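Local structure of TRAP-type transporter, periplasmic component (4P8B) at residues A[30-35]-A[67-72]; A[114-119]-A[337-342]. The protein binds (S)-2-acetolactate as the periplasmic solute-binding component of a TRAP-type transporter, to which it presumably delivers this ligand for uptake. All blocks are in the same frame, centred on the assembly; numbering follows the deposited sequence.

Contact 1 (A[30-35]-A[67-72])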
loop_
_atom_site.group_PDB
_atom_site.type_symbol
_atom_site.label_atom_id
_atom_site.label_comp_id
_atom_site.label_asym_id
_atom_site.label_seq_id
_atom_site.Cartn_x
_atom_site.Cartn_y
_atom_site.Cartn_z
ATOM N N LYS A 30 2.069 23.127 18.614
ATOM C CA LYS A 30 2.812 22.071 19.306
ATOM C C LYS A 30 4.330 22.201 19.052
ATOM O O LYS A 30 4.753 22.595 17.966
ATOM C CB LYS A 30 2.366 20.698 18.779
ATOM C CG LYS A 30 1.173 19.949 19.428
ATOM C CD LYS A 30 0.703 18.822 18.445
ATOM C CE LYS A 30 0.181 17.532 19.109
ATOM N NZ LYS A 30 -1.319 17.492 19.271
ATOM N N SER A 31 5.144 21.832 20.036
ATOM C CA SER A 31 6.598 21.755 19.873
ATOM C C SER A 31 7.062 20.582 18.976
ATOM O O SER A 31 8.141 20.625 18.378
ATOM C CB SER A 31 7.250 21.586 21.238
ATOM O OG SER A 31 8.645 21.375 21.103
ATOM N N GLU A 32 6.278 19.513 18.922
ATOM C CA GLU A 32 6.616 18.376 18.066
ATOM C C GLU A 32 5.328 17.778 17.576
ATOM O O GLU A 32 4.380 17.629 18.346
ATOM C CB GLU A 32 7.422 17.348 18.856
ATOM C CG GLU A 32 7.925 16.159 18.065
ATOM C CD GLU A 32 8.968 15.386 18.853
ATOM O OE1 GLU A 32 8.577 14.580 19.724
ATOM O OE2 GLU A 32 10.179 15.622 18.633
ATOM N N TYR A 33 5.280 17.465 16.280
ATOM C CA TYR A 33 4.138 16.784 15.698
ATOM C C TYR A 33 4.545 15.360 15.400
ATOM O O TYR A 33 5.701 15.102 15.137
ATOM C CB TYR A 33 3.671 17.489 14.424
ATOM C CG TYR A 33 3.046 18.836 14.713
ATOM C CD1 TYR A 33 3.828 19.977 14.817
ATOM C CD2 TYR A 33 1.683 18.949 14.919
ATOM C CE1 TYR A 33 3.262 21.214 15.106
ATOM C CE2 TYR A 33 1.108 20.191 15.223
ATOM C CZ TYR A 33 1.911 21.302 15.299
ATOM O OH TYR A 33 1.367 22.541 15.608
ATOM N N LYS A 34 3.583 14.465 15.489
ATOM C CA LYS A 34 3.872 13.050 15.352
ATOM C C LYS A 34 3.378 12.523 14.000
ATOM O O LYS A 34 2.194 12.610 13.703
ATOM C CB LYS A 34 3.188 12.297 16.494
ATOM C CG LYS A 34 3.484 12.849 17.856
ATOM C CD LYS A 34 2.846 11.980 18.911
ATOM C CE LYS A 34 3.116 12.535 20.294
ATOM N NZ LYS A 34 2.172 11.952 21.277
HETATM N N MSE A 35 4.282 11.929 13.212
HETATM C CA MSE A 35 3.923 11.314 11.930
HETATM C C MSE A 35 4.002 9.792 12.030
HETATM O O MSE A 35 5.055 9.210 12.332
HETATM C CB MSE A 35 4.852 11.766 10.820
HETATM C CG MSE A 35 4.381 11.224 9.459
HETATM SE SE MSE A 35 5.704 11.413 8.034
HETATM C CE MSE A 35 5.915 13.350 8.069
ATOM N N LYS A 67 8.263 14.575 14.168
ATOM C CA LYS A 67 8.993 13.374 14.515
ATOM C C LYS A 67 8.305 12.177 13.863
ATOM O O LYS A 67 7.079 12.052 13.920
ATOM C CB LYS A 67 9.036 13.197 16.029
ATOM C CG LYS A 67 9.693 11.886 16.466
ATOM C CD LYS A 67 9.922 11.819 17.973
ATOM C CE LYS A 67 11.028 12.762 18.417
ATOM N NZ LYS A 67 12.380 12.250 18.067
ATOM N N LEU A 68 9.115 11.294 13.279
ATOM C CA LEU A 68 8.629 10.060 12.666
ATOM C C LEU A 68 8.473 8.954 13.712
ATOM O O LEU A 68 9.320 8.776 14.583
ATOM C CB LEU A 68 9.588 9.596 11.569
ATOM C CG LEU A 68 9.390 10.152 10.154
ATOM C CD1 LEU A 68 9.143 11.639 10.094
ATOM C CD2 LEU A 68 10.623 9.752 9.314
ATOM N N TYR A 69 7.363 8.235 13.620
ATOM C CA TYR A 69 7.085 7.086 14.467
ATOM C C TYR A 69 6.862 5.868 13.576
ATOM O O TYR A 69 5.727 5.494 13.273
ATOM C CB TYR A 69 5.853 7.348 15.335
ATOM C CG TYR A 69 6.105 8.319 16.471
ATOM C CD1 TYR A 69 6.101 9.698 16.257
ATOM C CD2 TYR A 69 6.354 7.859 17.763
ATOM C CE1 TYR A 69 6.316 10.586 17.303
ATOM C CE2 TYR A 69 6.568 8.739 18.812
ATOM C CZ TYR A 69 6.560 10.082 18.568
ATOM O OH TYR A 69 6.789 10.936 19.632
ATOM N N PRO A 70 7.955 5.236 13.139
ATOM C CA PRO A 70 7.831 4.039 12.304
ATOM C C PRO A 70 7.363 2.825 13.096
ATOM O O PRO A 70 7.339 2.819 14.332
ATOM C CB PRO A 70 9.242 3.852 11.760
ATOM C CG PRO A 70 10.133 4.439 12.816
ATOM C CD PRO A 70 9.362 5.603 13.387
ATOM N N GLY A 71 7.035 1.776 12.375
ATOM C CA GLY A 71 6.482 0.586 12.974
ATOM C C GLY A 71 5.060 0.722 13.469
ATOM O O GLY A 71 4.551 -0.152 14.157
ATOM N N THR A 72 4.409 1.838 13.147
ATOM C CA THR A 72 3.070 2.130 13.654
ATOM C C THR A 72 3.023 2.045 15.181
ATOM O O THR A 72 2.029 1.666 15.776
ATOM C CB THR A 72 1.931 1.263 12.987
ATOM O OG1 THR A 72 2.464 0.243 12.147
ATOM C CG2 THR A 72 1.077 2.117 12.110
#
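With CG anti to the carbonyl carbon (chi1 -52°) and an extended chain beyond it, Lys34 climbs past the ring of Tyr69, whose own first torsion (-74°) tips it back toward Lys34. The aliphatic part of the lysine passes the ring at a slant, CB lying 3.7 Å from Tyr69 CE1, and its CD and CE follow on as far as the hydroxyl. On the other face of the sheet the selenomethionine Met35 and Leu68 run down together, alongside each other, with SE 4.0 Å from Leu68 CD1. Between the two layers runs a parallel backbone ladder: Lys67 N donates to Tyr33 O (2.8 Å), Met35 N to Lys67 O (2.9 Å) and Tyr69 N to Met35 O (2.8 Å). At the start of the pairing Glu32 packs across the bent chain of Lys67; its OE2 stays 4.1 Å from Lys67 NZ, so the opposite charges are near without forming a salt bridge. The two strands belong to one beta-alpha-beta unit, and its helix 44-59 packs on Met35 and Leu68 through Ala53. Strand 66-69 is an edge strand of the five-stranded sheet, while strand 33-36 pairs on its inner side with 93-97, where Lys34 bonds through the backbone to Met93.

Contact 2 (A[114-119]-A[337-342])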
loop_
_atom_site.group_PDB
_atom_site.type_symbol
_atom_site.label_atom_id
_atom_site.label_comp_id
_atom_site.label_asym_id
_atom_site.label_seq_id
_atom_site.Cartn_x
_atom_site.Cartn_y
_atom_site.Cartn_z
ATOM N N PRO A 114 -9.140 -7.476 -6.971
ATOM C CA PRO A 114 -8.147 -8.308 -7.668
ATOM C C PRO A 114 -8.206 -8.118 -9.185
ATOM O O PRO A 114 -9.261 -8.222 -9.792
ATOM C CB PRO A 114 -8.522 -9.740 -7.241
ATOM C CG PRO A 114 -9.965 -9.648 -6.777
ATOM C CD PRO A 114 -10.101 -8.262 -6.193
ATOM N N PHE A 115 -7.060 -7.773 -9.765
ATOM C CA PHE A 115 -6.854 -7.633 -11.203
ATOM C C PHE A 115 -7.602 -6.469 -11.825
ATOM O O PHE A 115 -7.960 -6.489 -12.995
ATOM C CB PHE A 115 -7.068 -8.984 -11.913
ATOM C CG PHE A 115 -6.166 -10.054 -11.362
ATOM C CD1 PHE A 115 -4.817 -10.073 -11.711
ATOM C CD2 PHE A 115 -6.614 -10.949 -10.423
ATOM C CE1 PHE A 115 -3.967 -10.991 -11.172
ATOM C CE2 PHE A 115 -5.756 -11.874 -9.885
ATOM C CZ PHE A 115 -4.439 -11.874 -10.244
ATOM N N LEU A 116 -7.793 -5.414 -11.039
ATOM C CA LEU A 116 -8.306 -4.144 -11.558
ATOM C C LEU A 116 -7.308 -3.405 -12.450
ATOM O O LEU A 116 -7.683 -2.863 -13.470
ATOM C CB LEU A 116 -8.693 -3.216 -10.406
ATOM C CG LEU A 116 -9.183 -1.820 -10.795
ATOM C CD1 LEU A 116 -10.520 -1.847 -11.500
ATOM C CD2 LEU A 116 -9.273 -0.937 -9.556
HETATM N N MSE A 117 -6.040 -3.363 -12.047
HETATM C CA MSE A 117 -5.059 -2.474 -12.663
HETATM C C MSE A 117 -3.948 -3.245 -13.374
HETATM O O MSE A 117 -3.137 -3.899 -12.722
HETATM C CB MSE A 117 -4.416 -1.607 -11.584
HETATM C CG MSE A 117 -5.390 -0.701 -10.862
HETATM SE SE MSE A 117 -4.608 0.333 -9.444
HETATM C CE MSE A 117 -4.269 -1.096 -8.175
ATOM N N PRO A 118 -3.868 -3.142 -14.700
ATOM C CA PRO A 118 -2.846 -3.936 -15.410
ATOM C C PRO A 118 -1.410 -3.441 -15.266
ATOM O O PRO A 118 -0.479 -4.225 -15.456
ATOM C CB PRO A 118 -3.251 -3.820 -16.882
ATOM C CG PRO A 118 -4.688 -3.497 -16.867
ATOM C CD PRO A 118 -4.928 -2.674 -15.610
ATOM N N ASP A 119 -1.214 -2.171 -14.948
ATOM C CA ASP A 119 0.118 -1.590 -15.007
ATOM C C ASP A 119 0.155 -0.251 -14.251
ATOM O O ASP A 119 -0.847 0.181 -13.670
ATOM C CB ASP A 119 0.563 -1.430 -16.475
ATOM C CG ASP A 119 -0.449 -0.681 -17.330
ATOM O OD1 ASP A 119 -1.142 0.229 -16.825
ATOM O OD2 ASP A 119 -0.525 -0.959 -18.543
ATOM N N GLY A 337 -13.296 2.595 -16.329
ATOM C CA GLY A 337 -13.245 3.436 -17.509
ATOM C C GLY A 337 -11.972 4.240 -17.653
ATOM O O GLY A 337 -11.430 4.367 -18.744
ATOM N N ALA A 338 -11.497 4.794 -16.550
ATOM C CA ALA A 338 -10.237 5.531 -16.564
ATOM C C ALA A 338 -9.078 4.642 -17.000
ATOM O O ALA A 338 -8.200 5.065 -17.760
ATOM C CB ALA A 338 -9.965 6.118 -15.184
ATOM N N ILE A 339 -9.091 3.404 -16.521
ATOM C CA ILE A 339 -8.082 2.439 -16.906
ATOM C C ILE A 339 -8.201 2.083 -18.401
ATOM O O ILE A 339 -7.209 2.068 -19.119
ATOM C CB ILE A 339 -8.178 1.217 -15.988
ATOM C CG1 ILE A 339 -7.731 1.637 -14.590
ATOM C CG2 ILE A 339 -7.372 0.053 -16.530
ATOM C CD1 ILE A 339 -8.100 0.625 -13.541
ATOM N N ALA A 340 -9.419 1.860 -18.892
ATOM C CA ALA A 340 -9.613 1.519 -20.292
ATOM C C ALA A 340 -9.131 2.629 -21.218
ATOM O O ALA A 340 -8.680 2.352 -22.332
ATOM C CB ALA A 340 -11.077 1.216 -20.567
ATOM N N LYS A 341 -9.242 3.883 -20.767
ATOM C CA LYS A 341 -8.877 5.035 -21.585
ATOM C C LYS A 341 -7.454 5.532 -21.355
ATOM O O LYS A 341 -7.026 6.509 -21.971
ATOM C CB LYS A 341 -9.857 6.180 -21.346
ATOM C CG LYS A 341 -11.278 5.871 -21.750
ATOM C CD LYS A 341 -12.181 7.041 -21.428
ATOM C CE LYS A 341 -13.573 6.860 -22.001
ATOM N NZ LYS A 341 -14.427 8.032 -21.662
ATOM N N ARG A 342 -6.705 4.843 -20.512
ATOM C CA ARG A 342 -5.385 5.321 -20.134
ATOM C C ARG A 342 -4.403 5.341 -21.302
ATOM O O ARG A 342 -3.435 6.086 -21.227
ATOM C CB ARG A 342 -4.822 4.469 -18.998
ATOM C CG ARG A 342 -4.254 3.133 -19.424
ATOM C CD ARG A 342 -4.059 2.208 -18.228
ATOM N NE ARG A 342 -3.381 0.959 -18.556
ATOM C CZ ARG A 342 -3.947 -0.059 -19.197
ATOM N NH1 ARG A 342 -5.209 0.016 -19.603
ATOM N NH2 ARG A 342 -3.237 -1.154 -19.455
ATOM O OXT ARG A 342 -4.512 4.642 -22.321
#
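Asp119 and Arg342, the C-terminal residue, reach for each other from opposite directions, and the guanidinium takes the carboxylate side-on with two nitrogens. NE donates to Asp119 OD1 (2.9 Å) on its syn side, whereas NH2 gives a straighter bond to Asp119 OD2 (2.9 Å), which it meets from above the carboxylate plane. The two planes stand 49° apart, so this bidentate pair is twisted rather than coplanar. Arg342 NH1 turns back to Ile339 O (2.9 Å), a carbonyl that also accepts from Arg342 N on its opposite face. Pro118 CG lies over one face of the guanidinium, 3.8 Å from Arg342 NH2. Beneath this polar layer Ile339 carries the apolar packing: its CD1 touches Leu116 CG (3.8 Å) and Met117 CG (4.0 Å), the isoleucine running at about a right angle to the Met117 chain, while CG2 rests against Pro118 CD (3.8 Å). Asp119 is the N-cap of helix 120-127, its OD1 accepting from Ala122 N as well as from Arg342 NE. One carboxylate thus both caps a helix and anchors the end of the chain, and two bonds in the guanidinium plane and a third tilted from it should fix its rotation, with the nearby positive charge likely to stabilise an ionised Asp119.

How the contacts relate
From the N terminus, the chain first enters strand 33-36, passes through helix 44-59 and returns in strand 66-69, where contact 1 closes a loop of 31 residues at the edge of the five-stranded sheet. Contact 2 opens later, in the loop ahead of helix 120-127, and closes after 217 further residues, when helix 329-340 brings the chain's last residue back to that loop. The two are in series and neither nest nor cross. Contact 1 is thus local, joining neighbours within one beta-alpha-beta unit; contact 2 ties the C-terminal helix to a much earlier part of the fold. Their centres are 35 Å apart, on opposite sides of the chain's centre.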